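Side-chain contacts in transcription elongation factor Spt5 (Methanocaldococcus jannaschii, PDB 3LPE), which stimulates transcription elongation as the partner of Spt4, its NGN domain (the part described here) mediating the interaction with RNA polymerase: residues E47-G51 / Y52-E56; G79-I83 / E84-P88. One frame throughout, in Å; residues are numbered along the deposited sequence.

Interaction 1: residues E47-G51 / Y52-E56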
# COMPACT_ATOMS: atom_id res chain seq x y z
N GLU A 47 -6.90 -4.93 6.07
CA GLU A 47 -7.89 -5.97 6.28
C GLU A 47 -9.13 -5.40 6.95
O GLU A 47 -10.20 -5.98 6.86
CB GLU A 47 -7.32 -7.11 7.13
CG GLU A 47 -6.35 -8.00 6.39
CD GLU A 47 -6.96 -8.61 5.14
OE1 GLU A 47 -6.26 -8.68 4.10
OE2 GLU A 47 -8.14 -9.00 5.19
N SER A 48 -8.98 -4.27 7.62
CA SER A 48 -10.10 -3.71 8.35
C SER A 48 -10.87 -2.76 7.44
O SER A 48 -11.80 -2.08 7.86
CB SER A 48 -9.62 -3.02 9.63
OG SER A 48 -9.17 -1.72 9.34
N LEU A 49 -10.49 -2.75 6.17
CA LEU A 49 -11.14 -1.89 5.19
C LEU A 49 -11.44 -2.64 3.91
O LEU A 49 -10.79 -2.43 2.89
CB LEU A 49 -10.28 -0.67 4.89
CG LEU A 49 -10.93 0.37 3.99
CD1 LEU A 49 -12.28 0.75 4.58
CD2 LEU A 49 -10.03 1.59 3.85
N LYS A 50 -12.43 -3.52 3.95
CA LYS A 50 -12.71 -4.38 2.80
C LYS A 50 -13.40 -3.61 1.67
O LYS A 50 -14.26 -2.76 1.92
CB LYS A 50 -13.57 -5.55 3.23
CG LYS A 50 -13.13 -6.17 4.54
CD LYS A 50 -14.30 -6.87 5.21
CE LYS A 50 -14.17 -6.85 6.74
NZ LYS A 50 -15.50 -7.05 7.40
N GLY A 51 -13.01 -3.90 0.44
CA GLY A 51 -13.59 -3.26 -0.73
C GLY A 51 -12.98 -1.93 -1.11
O GLY A 51 -13.48 -1.25 -2.01
N TYR A 52 -11.88 -1.56 -0.45
CA TYR A 52 -11.21 -0.29 -0.76
C TYR A 52 -9.69 -0.40 -0.67
O TYR A 52 -9.16 -1.14 0.13
CB TYR A 52 -11.66 0.81 0.20
CG TYR A 52 -13.12 1.09 0.06
CD1 TYR A 52 -14.05 0.36 0.78
CD2 TYR A 52 -13.57 2.05 -0.83
CE1 TYR A 52 -15.41 0.58 0.63
CE2 TYR A 52 -14.93 2.27 -1.00
CZ TYR A 52 -15.83 1.54 -0.26
OH TYR A 52 -17.17 1.76 -0.41
N VAL A 53 -9.03 0.37 -1.51
CA VAL A 53 -7.58 0.50 -1.45
C VAL A 53 -7.31 2.00 -1.36
O VAL A 53 -7.98 2.80 -2.02
CB VAL A 53 -6.92 -0.12 -2.71
CG1 VAL A 53 -5.44 0.16 -2.74
CG2 VAL A 53 -7.16 -1.63 -2.74
N LEU A 54 -6.36 2.38 -0.51
CA LEU A 54 -6.04 3.79 -0.32
C LEU A 54 -4.82 4.13 -1.15
O LEU A 54 -3.84 3.40 -1.08
CB LEU A 54 -5.73 4.04 1.15
CG LEU A 54 -6.91 3.76 2.10
CD1 LEU A 54 -6.54 4.04 3.55
CD2 LEU A 54 -8.12 4.58 1.71
N VAL A 55 -4.87 5.23 -1.90
CA VAL A 55 -3.79 5.57 -2.83
C VAL A 55 -3.32 6.97 -2.51
O VAL A 55 -4.08 7.92 -2.58
CB VAL A 55 -4.26 5.52 -4.31
CG1 VAL A 55 -3.14 5.94 -5.29
CG2 VAL A 55 -4.79 4.10 -4.67
N GLU A 56 -2.05 7.08 -2.12
CA GLU A 56 -1.42 8.38 -1.88
C GLU A 56 -0.77 8.87 -3.18
O GLU A 56 0.09 8.19 -3.78
CB GLU A 56 -0.38 8.22 -0.76
CG GLU A 56 0.26 9.52 -0.27
CD GLU A 56 1.34 9.28 0.76
OE1 GLU A 56 1.67 10.22 1.50
OE2 GLU A 56 1.86 8.16 0.83
O HOH W 1 -8.17 -2.63 2.03
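Leu49 and Tyr52 stand at the two ends of a type II beta turn, with Gly51 in its third position at positive phi (85°). Leu49 O and Tyr52 O, both acceptors, lie 3.5 Å apart without bonding each other. A water lies 2.8 Å from Leu49 O and 2.6 Å from Tyr52 O, within hydrogen-bonding distance of both, though it has more acceptors in reach than protons to give. Leu49 holds its CG anti to the backbone N (chi1 -174°), which carries the branch across to the strand. There it crosses the Tyr52 side chain at about a right angle, CG lying 3.9 Å from Tyr52 CB, while its CD2 reaches the methyl CD2 of Leu54 at 4.1 Å. The Tyr52 ring is bounded by backbone: Gly51 O sits over one face, 3.1 Å from Tyr52 CG, and Lys50 O lies at the edge near the ring plane. The turn ends the loop of the beta hairpin formed by antiparallel strands 40-45 and 52-57 of the NGN sheet. Gly51 N is hydrogen-bonded to Glu22 OE2 of helix 22-35, Tyr52 packs on Arg16 of strand 12-17, and Leu54 touches Ala14 of that strand, Leu44 of strand 40-45, and Ile86 and Leu89 of helix 83-90.

Interaction 2: residues G79-I83 / E84-P88; sequences GTIAI and EEIEP
The first turn of helix 83-90 takes its opening bonds from Ala82 and Ile83, whose carbonyls receive the amides of the residues that follow. Glu85 N donates to Ala82 O at 2.9 Å, from well above the carbonyl plane. Ile83 O accepts two amides: Ile86 N at 3.0 Å, again out of plane, and Glu87 N at 3.1 Å, nearly in line with the C=O bond (166°). Bonds to the third and the fourth residue onward therefore share one acceptor at this weakly bonded helix start in the NGN domain, and a kink follows at Pro88. With chi1 at -48°, Ile81 turns its CG2 methyl toward the helix, where it meets Ile86 CG1 at 3.9 Å, the two side chains crossing at about a right angle. A chi1 closer to eclipsed than staggered (22°) and a bend at chi2 fold the Glu84 carboxylate back, OE2 lying 3.4 Å from both Ala82 CB and Ile83 CG2. A water accepts from Ala82 N and donates weakly to Glu85 OE1, linking the extended backbone before the helix to its first turn. Ile83 and Ile86 also rest on Ile12 of strand 12-17, and they pack against Glu40 and Ile41, respectively, of the RNA polymerase subunit E'' chain.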
# COMPACT_ATOMS: atom_id res chain seq x y z
N GLY A 79 -13.50 13.15 -2.48
CA GLY A 79 -12.79 13.85 -1.42
C GLY A 79 -11.54 13.12 -0.98
O GLY A 79 -11.46 11.92 -1.11
N THR A 80 -10.56 13.86 -0.46
CA THR A 80 -9.34 13.25 0.03
C THR A 80 -9.57 12.61 1.39
O THR A 80 -10.58 12.87 2.05
CB THR A 80 -8.20 14.30 0.15
OG1 THR A 80 -8.68 15.43 0.88
CG2 THR A 80 -7.74 14.77 -1.25
N ILE A 81 -8.63 11.77 1.79
CA ILE A 81 -8.63 11.18 3.12
C ILE A 81 -7.50 11.80 3.93
O ILE A 81 -6.36 11.81 3.47
CB ILE A 81 -8.36 9.68 3.05
CG1 ILE A 81 -9.23 9.00 1.97
CG2 ILE A 81 -8.56 9.03 4.42
CD1 ILE A 81 -10.72 9.10 2.23
N ALA A 82 -7.81 12.32 5.11
CA ALA A 82 -6.79 12.92 5.99
C ALA A 82 -5.87 11.86 6.59
O ALA A 82 -6.29 10.75 6.90
CB ALA A 82 -7.43 13.75 7.10
N ILE A 83 -4.60 12.22 6.77
CA ILE A 83 -3.61 11.27 7.27
C ILE A 83 -4.02 10.68 8.62
O ILE A 83 -3.78 9.50 8.89
CB ILE A 83 -2.20 11.92 7.33
CG1 ILE A 83 -1.13 10.86 7.60
CG2 ILE A 83 -2.16 13.03 8.37
CD1 ILE A 83 -0.90 9.91 6.41
N GLU A 84 -4.65 11.49 9.46
CA GLU A 84 -5.12 11.01 10.77
C GLU A 84 -6.14 9.88 10.69
O GLU A 84 -6.21 9.06 11.61
CB GLU A 84 -5.67 12.15 11.64
CG GLU A 84 -6.12 13.36 10.86
CD GLU A 84 -4.94 14.20 10.41
OE1 GLU A 84 -3.97 14.31 11.20
OE2 GLU A 84 -4.98 14.73 9.28
N GLU A 85 -6.93 9.82 9.62
CA GLU A 85 -7.92 8.75 9.46
C GLU A 85 -7.26 7.45 9.01
O GLU A 85 -7.84 6.37 9.11
CB GLU A 85 -9.06 9.18 8.51
CG GLU A 85 -9.93 10.30 9.11
CD GLU A 85 -11.07 10.78 8.21
OE1 GLU A 85 -11.22 10.25 7.09
OE2 GLU A 85 -11.79 11.71 8.63
N ILE A 86 -6.03 7.56 8.55
CA ILE A 86 -5.27 6.42 8.06
C ILE A 86 -4.36 5.78 9.12
O ILE A 86 -4.19 4.56 9.14
CB ILE A 86 -4.44 6.85 6.84
CG1 ILE A 86 -5.37 7.08 5.65
CG2 ILE A 86 -3.34 5.85 6.51
CD1 ILE A 86 -4.66 7.54 4.41
N GLU A 87 -3.79 6.60 9.99
CA GLU A 87 -2.84 6.13 11.00
C GLU A 87 -3.28 4.90 11.81
O GLU A 87 -2.46 3.99 12.02
CB GLU A 87 -2.43 7.28 11.93
CG GLU A 87 -1.73 8.41 11.19
CD GLU A 87 -1.25 9.52 12.11
OE1 GLU A 87 -0.70 9.20 13.19
OE2 GLU A 87 -1.41 10.70 11.75
N PRO A 88 -4.54 4.86 12.26
CA PRO A 88 -4.97 3.68 13.02
C PRO A 88 -4.89 2.40 12.19
O PRO A 88 -4.75 1.31 12.75
CB PRO A 88 -6.44 3.99 13.35
CG PRO A 88 -6.55 5.48 13.28
CD PRO A 88 -5.62 5.86 12.16
O HOH W 2 -10.75 12.62 5.62

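Overall arrangement
From the N terminus, strand 12-17 and helix 22-35 come first, and the strand later receives both contacts. Interaction 1 follows strand 40-45, its turn closing the connection to the antiparallel neighbour 52-57. The chain then runs through helix 60-67 and edge strand 73-76 before interaction 2 turns it from a loop into helix 83-90. The two are in series, neither enclosing nor crossing the other; their centres are about 11 Å apart, and they touch directly, Leu54 CD1 meeting Ile86 CG1 at 3.9 Å. That contact is one of those by which helix 83-90 packs on the sheet. Near interaction 1, Glu56 at the far end of segment 52-56 hydrogen-bonds Ser39 and Glu40 of the subunit E'' chain.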